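Local coordinates for protein racemase (Pseudovibrio sp. JE062, PDB 3MKC) that is a racemase-like member of the enolase superfamily, pairing an N-terminal alpha/beta domain with a C-terminal TIM-barrel-like domain, and its precise function is not established, at residues 33-38 / 43-48; 239-244 / 250-255; 274-277 / 283-286. All blocks are in the same frame, centred on the assembly; numbering follows the deposited sequence.

Contact 1 of 3, residues 33-38 / 43-48; sequences VVKVTD and YGLGEA
V34 and V36 pair with G46 and G44 in an antiparallel beta hairpin of the N-terminal domain, a worked example of how an inner strand and an edge strand satisfy their backbones differently. Four bonds join the two strands. V34 N reaches G46 O at 2.8 Å in an almost straight line (175°), although the donor sits above the carbonyl plane; G46 N returns to V34 O at 2.9 Å. At the next hydrogen-bonded pair, two residues along, V36 N gives to G44 O at 3.0 Å, in the carbonyl plane, and G44 N to V36 O at 2.8 Å. On its other side strand 29-38 is bonded through the backbones of V33, K35 and T37 to strand 12-22. Strand 43-48 relies instead on side chains of helix 102-122: D116 accepts from L45 N and K120 donates to Y43 O. That helix also covers V34 and V36. The opposite face carries V33, K35 and T37 with Y43, L45 and E47; E47 is held by T31, T318 and T321, while the hydroxyl of Y43 bonds to D377. There the V33 CG1 methyl meets L45 CD2 at 4.0 Å. With Y43 CG placed between its own backbone N and carbonyl carbon (chi1 61°), the extended lysine passes over one face of the ring: K35 CE stands 3.7 Å from the Y43 ring centroid, and K35 NZ makes a cation-pi contact at 4.4 Å, 18° off the normal.

Contact 2 of 3, residues 239-244 / 250-255; sequences ATLQHD and AKLVEN
K251 O, next in the chain to the L252 side chain that meets T240 and L241, is gripped by two donors from a single residue, N255. The backbone bond from N255 N measures 2.8 Å; the side-chain amide adds a second bond of the same length, N255 ND2 to K251 O at 2.8 Å, with the donor tilted from the carbonyl plane. Between them they tie the asparagine back to the turn that holds K251, and N255 O is taken in turn by N227.

Across the contact no hydrogen bond is made, and on the helix side L252 makes the contacts. Its CG lies anti to the carbonyl carbon (chi1 -69°) and its CD1 runs on in an extended line, which sends that methyl toward the loop. There L252 CD1 comes tip to tip with T240 OG1 at 3.2 Å, a tight approach of a methyl to a hydroxyl oxygen, and with the methyl L241 CD1 at 3.7 Å. The backbones remain well apart, T240 CA and L252 CA being 9.1 Å from each other, so the branches alone span the gap. V222 of helix 219-228 packs on both leucines, and H249 touches T240 and L241 from within helix 246-255 itself. Such a loop, leading from strand 236-238 into helix 246-255 and folding back on it, is the connection within a beta-alpha unit of the TIM-barrel-like domain.

Contact 3 of 3, residues 274-277 / 283-286; sequences EWIT and LLQS
L284 meets W275 and I276 through its two methyls, an instructive case of one branched side chain touching successive residues of a helix. Rotation about the CA-CB bond sets CG anti to the carbonyl carbon (chi1 -63°); CB and CG make no close approach to the helix and serve to carry the fork across. At the fork the two methyls part company. L284 CD2 goes to the base of the tryptophan, 3.6 Å from W275 CB. L284 CD1 goes to the isoleucine, lying 3.9 Å from I276 CG1 and equally far, 3.9 Å, from I276 CD1, so it rests beside the end of a side chain that crosses its own at about a right angle. The two methyls bridge the gap between the helix and strand backbones, where W275 CA and L284 CA are separated by 7.8 Å, and no hydrogen bond passes between the segments.

Although W275 sets out toward the strand, its indole leads off to other partners: H243 and H249 each meet it edge-to-face, and L246 packs on it as well. Helix 268-277 and strand 283-284 belong to a beta-alpha-beta crossover of the barrel that starts from strand 261-262. Strand 283-284 runs parallel between strands 261-262 and 310-311, with the backbone of L284 bonded to Q310 and M312, while helix 293-306 flanks both elements, I300 touching L284 and M303 touching I276.

Read from the N terminus, the three contacts follow one another in series, none nested in or crossing another. Contact 1 closes a short hairpin turn at the edge of the N-terminal domain's antiparallel sheet. After a long run of chain, contact 2 folds the loop that follows strand 236-238 onto helix 246-255, and contact 3 then closes the turn between helix 268-277 and strand 283-284, both within the barrel. Contacts 2 and 3 are neighbours, their centres 11 Å apart, and they touch where H243 O approaches W275 CZ2 at 3.0 Å. Contact 1 lies across the chain's centre, about 36 Å from contact 2 between centres and 28 Å from contact 3.

Contact 1 of 3, residues 33-38 / 43-48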
loop_
_atom_site.group_PDB
_atom_site.type_symbol
_atom_site.label_atom_id
_atom_site.label_comp_id
_atom_site.label_asym_id
_atom_site.label_seq_id
_atom_site.Cartn_x
_atom_site.Cartn_y
_atom_site.Cartn_z
ATOM N N VAL A 33 -5.294 14.083 1.617
ATOM C CA VAL A 33 -4.422 14.446 0.515
ATOM C C VAL A 33 -3.329 15.364 1.023
ATOM O O VAL A 33 -3.584 16.258 1.829
ATOM C CB VAL A 33 -5.192 15.186 -0.596
ATOM C CG1 VAL A 33 -4.226 15.625 -1.691
ATOM C CG2 VAL A 33 -6.271 14.286 -1.166
ATOM N N VAL A 34 -2.105 15.122 0.575
ATOM C CA VAL A 34 -0.989 15.965 0.954
ATOM C C VAL A 34 -0.529 16.690 -0.306
ATOM O O VAL A 34 -0.096 16.058 -1.272
ATOM C CB VAL A 34 0.186 15.146 1.512
ATOM C CG1 VAL A 34 1.366 16.072 1.796
ATOM C CG2 VAL A 34 -0.243 14.415 2.772
ATOM N N LYS A 35 -0.630 18.014 -0.297
ATOM C CA LYS A 35 -0.226 18.816 -1.442
ATOM C C LYS A 35 1.005 19.650 -1.100
ATOM O O LYS A 35 0.950 20.528 -0.234
ATOM C CB LYS A 35 -1.378 19.733 -1.853
ATOM C CG LYS A 35 -1.187 20.498 -3.154
ATOM C CD LYS A 35 -2.410 21.385 -3.389
ATOM C CE LYS A 35 -2.408 22.045 -4.751
ATOM N NZ LYS A 35 -3.735 22.687 -5.024
ATOM N N VAL A 36 2.118 19.366 -1.772
ATOM C CA VAL A 36 3.357 20.105 -1.554
ATOM C C VAL A 36 3.549 21.020 -2.761
ATOM O O VAL A 36 3.664 20.556 -3.893
ATOM C CB VAL A 36 4.569 19.151 -1.427
ATOM C CG1 VAL A 36 5.829 19.941 -1.132
ATOM C CG2 VAL A 36 4.315 18.134 -0.320
ATOM N N THR A 37 3.582 22.321 -2.509
ATOM C CA THR A 37 3.723 23.303 -3.573
ATOM C C THR A 37 5.067 24.014 -3.533
ATOM O O THR A 37 5.538 24.388 -2.460
ATOM C CB THR A 37 2.609 24.349 -3.465
ATOM O OG1 THR A 37 1.348 23.680 -3.334
ATOM C CG2 THR A 37 2.587 25.234 -4.708
ATOM N N ASP A 38 5.690 24.200 -4.694
ATOM C CA ASP A 38 6.975 24.892 -4.719
ATOM C C ASP A 38 6.768 26.383 -4.964
ATOM O O ASP A 38 5.642 26.837 -5.153
ATOM C CB ASP A 38 7.933 24.285 -5.759
ATOM C CG ASP A 38 7.539 24.587 -7.197
ATOM O OD1 ASP A 38 6.750 25.523 -7.435
ATOM O OD2 ASP A 38 8.046 23.884 -8.100
ATOM N N TYR A 43 3.024 21.652 -7.930
ATOM C CA TYR A 43 2.750 20.865 -6.733
ATOM C C TYR A 43 2.782 19.355 -6.944
ATOM O O TYR A 43 2.697 18.860 -8.072
ATOM C CB TYR A 43 1.402 21.281 -6.130
ATOM C CG TYR A 43 0.213 21.061 -7.033
ATOM C CD1 TYR A 43 -0.319 19.788 -7.218
ATOM C CD2 TYR A 43 -0.390 22.132 -7.702
ATOM C CE1 TYR A 43 -1.424 19.579 -8.041
ATOM C CE2 TYR A 43 -1.494 21.935 -8.530
ATOM C CZ TYR A 43 -2.008 20.656 -8.691
ATOM O OH TYR A 43 -3.123 20.446 -9.470
ATOM N N GLY A 44 2.934 18.640 -5.834
ATOM C CA GLY A 44 2.973 17.192 -5.843
ATOM C C GLY A 44 1.886 16.686 -4.916
ATOM O O GLY A 44 1.584 17.314 -3.894
ATOM N N LEU A 45 1.306 15.545 -5.262
ATOM C CA LEU A 45 0.229 14.967 -4.481
ATOM C C LEU A 45 0.591 13.624 -3.867
ATOM O O LEU A 45 1.177 12.767 -4.522
ATOM C CB LEU A 45 -1.006 14.784 -5.365
ATOM C CG LEU A 45 -1.573 16.066 -5.975
ATOM C CD1 LEU A 45 -2.574 15.725 -7.060
ATOM C CD2 LEU A 45 -2.217 16.898 -4.879
ATOM N N GLY A 46 0.229 13.462 -2.600
ATOM C CA GLY A 46 0.473 12.220 -1.892
ATOM C C GLY A 46 -0.711 12.055 -0.967
ATOM O O GLY A 46 -1.618 12.878 -0.986
ATOM N N GLU A 47 -0.745 10.992 -0.177
ATOM C CA GLU A 47 -1.845 10.843 0.756
ATOM C C GLU A 47 -1.395 10.038 1.963
ATOM O O GLU A 47 -0.505 9.187 1.860
ATOM C CB GLU A 47 -3.074 10.216 0.078
ATOM C CG GLU A 47 -2.997 8.741 -0.217
ATOM C CD GLU A 47 -4.231 8.241 -0.953
ATOM O OE1 GLU A 47 -5.305 8.866 -0.826
ATOM O OE2 GLU A 47 -4.129 7.215 -1.652
ATOM N N ALA A 48 -1.995 10.344 3.109
ATOM C CA ALA A 48 -1.665 9.689 4.367
ATOM C C ALA A 48 -2.839 8.903 4.935
ATOM O O ALA A 48 -3.998 9.295 4.779
ATOM C CB ALA A 48 -1.207 10.737 5.377
#

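Contact 2 of 3, residues 239-244 / 250-255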
loop_
_atom_site.group_PDB
_atom_site.type_symbol
_atom_site.label_atom_id
_atom_site.label_comp_id
_atom_site.label_asym_id
_atom_site.label_seq_id
_atom_site.Cartn_x
_atom_site.Cartn_y
_atom_site.Cartn_z
ATOM N N ALA A 239 -2.601 -11.955 7.245
ATOM C CA ALA A 239 -3.284 -11.672 8.499
ATOM C C ALA A 239 -3.820 -12.931 9.173
ATOM O O ALA A 239 -4.999 -13.016 9.521
ATOM C CB ALA A 239 -4.419 -10.686 8.244
ATOM N N THR A 240 -2.947 -13.914 9.343
ATOM C CA THR A 240 -3.326 -15.162 9.987
ATOM C C THR A 240 -3.349 -14.963 11.499
ATOM O O THR A 240 -4.353 -15.229 12.155
ATOM C CB THR A 240 -2.325 -16.279 9.657
ATOM O OG1 THR A 240 -1.001 -15.829 9.964
ATOM C CG2 THR A 240 -2.399 -16.647 8.183
ATOM N N LEU A 241 -2.243 -14.477 12.045
ATOM C CA LEU A 241 -2.147 -14.262 13.482
ATOM C C LEU A 241 -2.164 -12.783 13.813
ATOM O O LEU A 241 -2.128 -11.940 12.918
ATOM C CB LEU A 241 -0.869 -14.907 14.019
ATOM C CG LEU A 241 -0.873 -16.434 13.915
ATOM C CD1 LEU A 241 0.502 -16.999 14.265
ATOM C CD2 LEU A 241 -1.941 -16.982 14.841
ATOM N N GLN A 242 -2.225 -12.472 15.102
ATOM C CA GLN A 242 -2.249 -11.082 15.518
ATOM C C GLN A 242 -0.976 -10.401 15.054
ATOM O O GLN A 242 0.097 -11.001 15.018
ATOM C CB GLN A 242 -2.430 -10.984 17.029
ATOM C CG GLN A 242 -3.731 -11.635 17.501
ATOM C CD GLN A 242 -4.938 -11.221 16.662
ATOM O OE1 GLN A 242 -5.517 -12.033 15.940
ATOM N NE2 GLN A 242 -5.312 -9.955 16.750
ATOM N N HIS A 243 -1.115 -9.136 14.694
ATOM C CA HIS A 243 -0.014 -8.365 14.156
ATOM C C HIS A 243 1.205 -8.184 15.066
ATOM O O HIS A 243 2.306 -7.950 14.574
ATOM C CB HIS A 243 -0.558 -7.012 13.684
ATOM C CG HIS A 243 0.337 -6.298 12.723
ATOM N ND1 HIS A 243 1.405 -5.528 13.129
ATOM C CD2 HIS A 243 0.302 -6.210 11.373
ATOM C CE1 HIS A 243 1.988 -4.993 12.072
ATOM N NE2 HIS A 243 1.336 -5.392 10.991
ATOM N N ASP A 244 1.025 -8.299 16.380
ATOM C CA ASP A 244 2.152 -8.157 17.311
ATOM C C ASP A 244 2.845 -9.494 17.562
ATOM O O ASP A 244 3.963 -9.538 18.078
ATOM C CB ASP A 244 1.691 -7.630 18.680
ATOM C CG ASP A 244 1.191 -6.200 18.631
ATOM O OD1 ASP A 244 1.934 -5.324 18.146
ATOM O OD2 ASP A 244 0.057 -5.958 19.104
ATOM N N ALA A 250 6.550 -16.917 12.974
ATOM C CA ALA A 250 7.716 -17.760 12.723
ATOM C C ALA A 250 7.313 -19.232 12.845
ATOM O O ALA A 250 7.798 -20.084 12.095
ATOM C CB ALA A 250 8.840 -17.434 13.721
ATOM N N LYS A 251 6.420 -19.522 13.790
ATOM C CA LYS A 251 5.944 -20.886 13.991
ATOM C C LYS A 251 5.244 -21.374 12.737
ATOM O O LYS A 251 5.476 -22.497 12.283
ATOM C CB LYS A 251 4.974 -20.950 15.172
ATOM C CG LYS A 251 5.631 -20.874 16.537
ATOM C CD LYS A 251 6.438 -22.127 16.825
ATOM C CE LYS A 251 6.797 -22.236 18.297
ATOM N NZ LYS A 251 7.753 -21.177 18.721
ATOM N N LEU A 252 4.376 -20.534 12.179
ATOM C CA LEU A 252 3.655 -20.899 10.962
ATOM C C LEU A 252 4.647 -21.172 9.847
ATOM O O LEU A 252 4.480 -22.108 9.068
ATOM C CB LEU A 252 2.708 -19.779 10.527
ATOM C CG LEU A 252 1.496 -19.505 11.414
ATOM C CD1 LEU A 252 0.648 -18.398 10.791
ATOM C CD2 LEU A 252 0.673 -20.781 11.562
ATOM N N VAL A 253 5.680 -20.345 9.761
ATOM C CA VAL A 253 6.686 -20.537 8.724
ATOM C C VAL A 253 7.409 -21.860 8.922
ATOM O O VAL A 253 7.641 -22.610 7.976
ATOM C CB VAL A 253 7.730 -19.399 8.730
ATOM C CG1 VAL A 253 8.898 -19.746 7.781
ATOM C CG2 VAL A 253 7.069 -18.110 8.288
ATOM N N GLU A 254 7.759 -22.139 10.165
ATOM C CA GLU A 254 8.477 -23.359 10.496
ATOM C C GLU A 254 7.634 -24.618 10.380
ATOM O O GLU A 254 8.157 -25.704 10.134
ATOM C CB GLU A 254 9.010 -23.258 11.928
ATOM C CG GLU A 254 10.180 -22.311 12.074
ATOM C CD GLU A 254 10.324 -21.768 13.484
ATOM O OE1 GLU A 254 9.774 -22.375 14.431
ATOM O OE2 GLU A 254 11.000 -20.732 13.637
ATOM N N ASN A 255 6.325 -24.478 10.530
ATOM C CA ASN A 255 5.467 -25.656 10.517
ATOM C C ASN A 255 4.456 -25.826 9.379
ATOM O O ASN A 255 3.602 -26.704 9.442
ATOM C CB ASN A 255 4.777 -25.737 11.879
ATOM C CG ASN A 255 5.782 -25.892 13.023
ATOM O OD1 ASN A 255 6.324 -26.972 13.236
ATOM N ND2 ASN A 255 6.055 -24.800 13.740
#

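Contact 3 of 3, residues 274-277 / 283-286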
loop_
_atom_site.group_PDB
_atom_site.type_symbol
_atom_site.label_atom_id
_atom_site.label_comp_id
_atom_site.label_asym_id
_atom_site.label_seq_id
_atom_site.Cartn_x
_atom_site.Cartn_y
_atom_site.Cartn_z
ATOM N N GLU A 274 12.306 -6.476 11.858
ATOM C CA GLU A 274 11.934 -7.437 12.892
ATOM C C GLU A 274 10.994 -8.491 12.292
ATOM O O GLU A 274 11.060 -9.668 12.644
ATOM C CB GLU A 274 11.273 -6.715 14.078
ATOM C CG GLU A 274 10.877 -7.636 15.220
ATOM C CD GLU A 274 10.292 -6.898 16.415
ATOM O OE1 GLU A 274 9.692 -5.815 16.226
ATOM O OE2 GLU A 274 10.418 -7.414 17.549
ATOM N N TRP A 275 10.116 -8.076 11.386
ATOM C CA TRP A 275 9.232 -9.050 10.754
ATOM C C TRP A 275 10.063 -10.050 9.961
ATOM O O TRP A 275 9.750 -11.234 9.913
ATOM C CB TRP A 275 8.255 -8.371 9.803
ATOM C CG TRP A 275 7.038 -7.859 10.484
ATOM C CD1 TRP A 275 6.824 -6.591 10.936
ATOM C CD2 TRP A 275 5.853 -8.604 10.791
ATOM N NE1 TRP A 275 5.575 -6.496 11.501
ATOM C CE2 TRP A 275 4.958 -7.718 11.425
ATOM C CE3 TRP A 275 5.461 -9.936 10.591
ATOM C CZ2 TRP A 275 3.689 -8.118 11.862
ATOM C CZ3 TRP A 275 4.196 -10.338 11.030
ATOM C CH2 TRP A 275 3.327 -9.430 11.658
ATOM N N ILE A 276 11.126 -9.570 9.331
ATOM C CA ILE A 276 11.972 -10.458 8.543
ATOM C C ILE A 276 12.747 -11.465 9.396
ATOM O O ILE A 276 12.655 -12.675 9.183
ATOM C CB ILE A 276 13.000 -9.666 7.704
ATOM C CG1 ILE A 276 12.292 -8.926 6.568
ATOM C CG2 ILE A 276 14.064 -10.608 7.144
ATOM C CD1 ILE A 276 13.220 -8.021 5.777
ATOM N N THR A 277 13.507 -10.963 10.361
ATOM C CA THR A 277 14.333 -11.845 11.186
ATOM C C THR A 277 13.622 -12.609 12.294
ATOM O O THR A 277 13.947 -13.767 12.545
ATOM C CB THR A 277 15.506 -11.069 11.818
ATOM O OG1 THR A 277 14.996 -10.092 12.731
ATOM C CG2 THR A 277 16.320 -10.370 10.742
ATOM N N LEU A 283 6.792 -12.616 3.075
ATOM C CA LEU A 283 6.374 -11.418 2.371
ATOM C C LEU A 283 5.946 -10.305 3.321
ATOM O O LEU A 283 5.266 -10.557 4.313
ATOM C CB LEU A 283 5.218 -11.818 1.446
ATOM C CG LEU A 283 4.667 -10.893 0.366
ATOM C CD1 LEU A 283 4.059 -11.746 -0.754
ATOM C CD2 LEU A 283 3.637 -9.950 0.964
ATOM N N LEU A 284 6.350 -9.080 2.995
ATOM C CA LEU A 284 6.019 -7.901 3.790
ATOM C C LEU A 284 4.969 -7.063 3.069
ATOM O O LEU A 284 5.030 -6.891 1.854
ATOM C CB LEU A 284 7.264 -7.045 4.004
ATOM C CG LEU A 284 8.397 -7.707 4.792
ATOM C CD1 LEU A 284 9.626 -6.819 4.710
ATOM C CD2 LEU A 284 7.976 -7.911 6.251
ATOM N N GLN A 285 4.031 -6.510 3.833
ATOM C CA GLN A 285 2.965 -5.709 3.253
ATOM C C GLN A 285 2.928 -4.256 3.732
ATOM O O GLN A 285 1.868 -3.620 3.720
ATOM C CB GLN A 285 1.621 -6.392 3.518
ATOM C CG GLN A 285 1.591 -7.823 2.983
ATOM C CD GLN A 285 0.292 -8.552 3.268
ATOM O OE1 GLN A 285 -0.186 -8.575 4.398
ATOM N NE2 GLN A 285 -0.280 -9.165 2.237
ATOM N N SER A 286 4.083 -3.737 4.149
ATOM C CA SER A 286 4.184 -2.351 4.606
ATOM C C SER A 286 3.482 -1.444 3.593
ATOM O O SER A 286 3.715 -1.543 2.391
ATOM C CB SER A 286 5.652 -1.963 4.746
ATOM O OG SER A 286 6.325 -2.905 5.566
#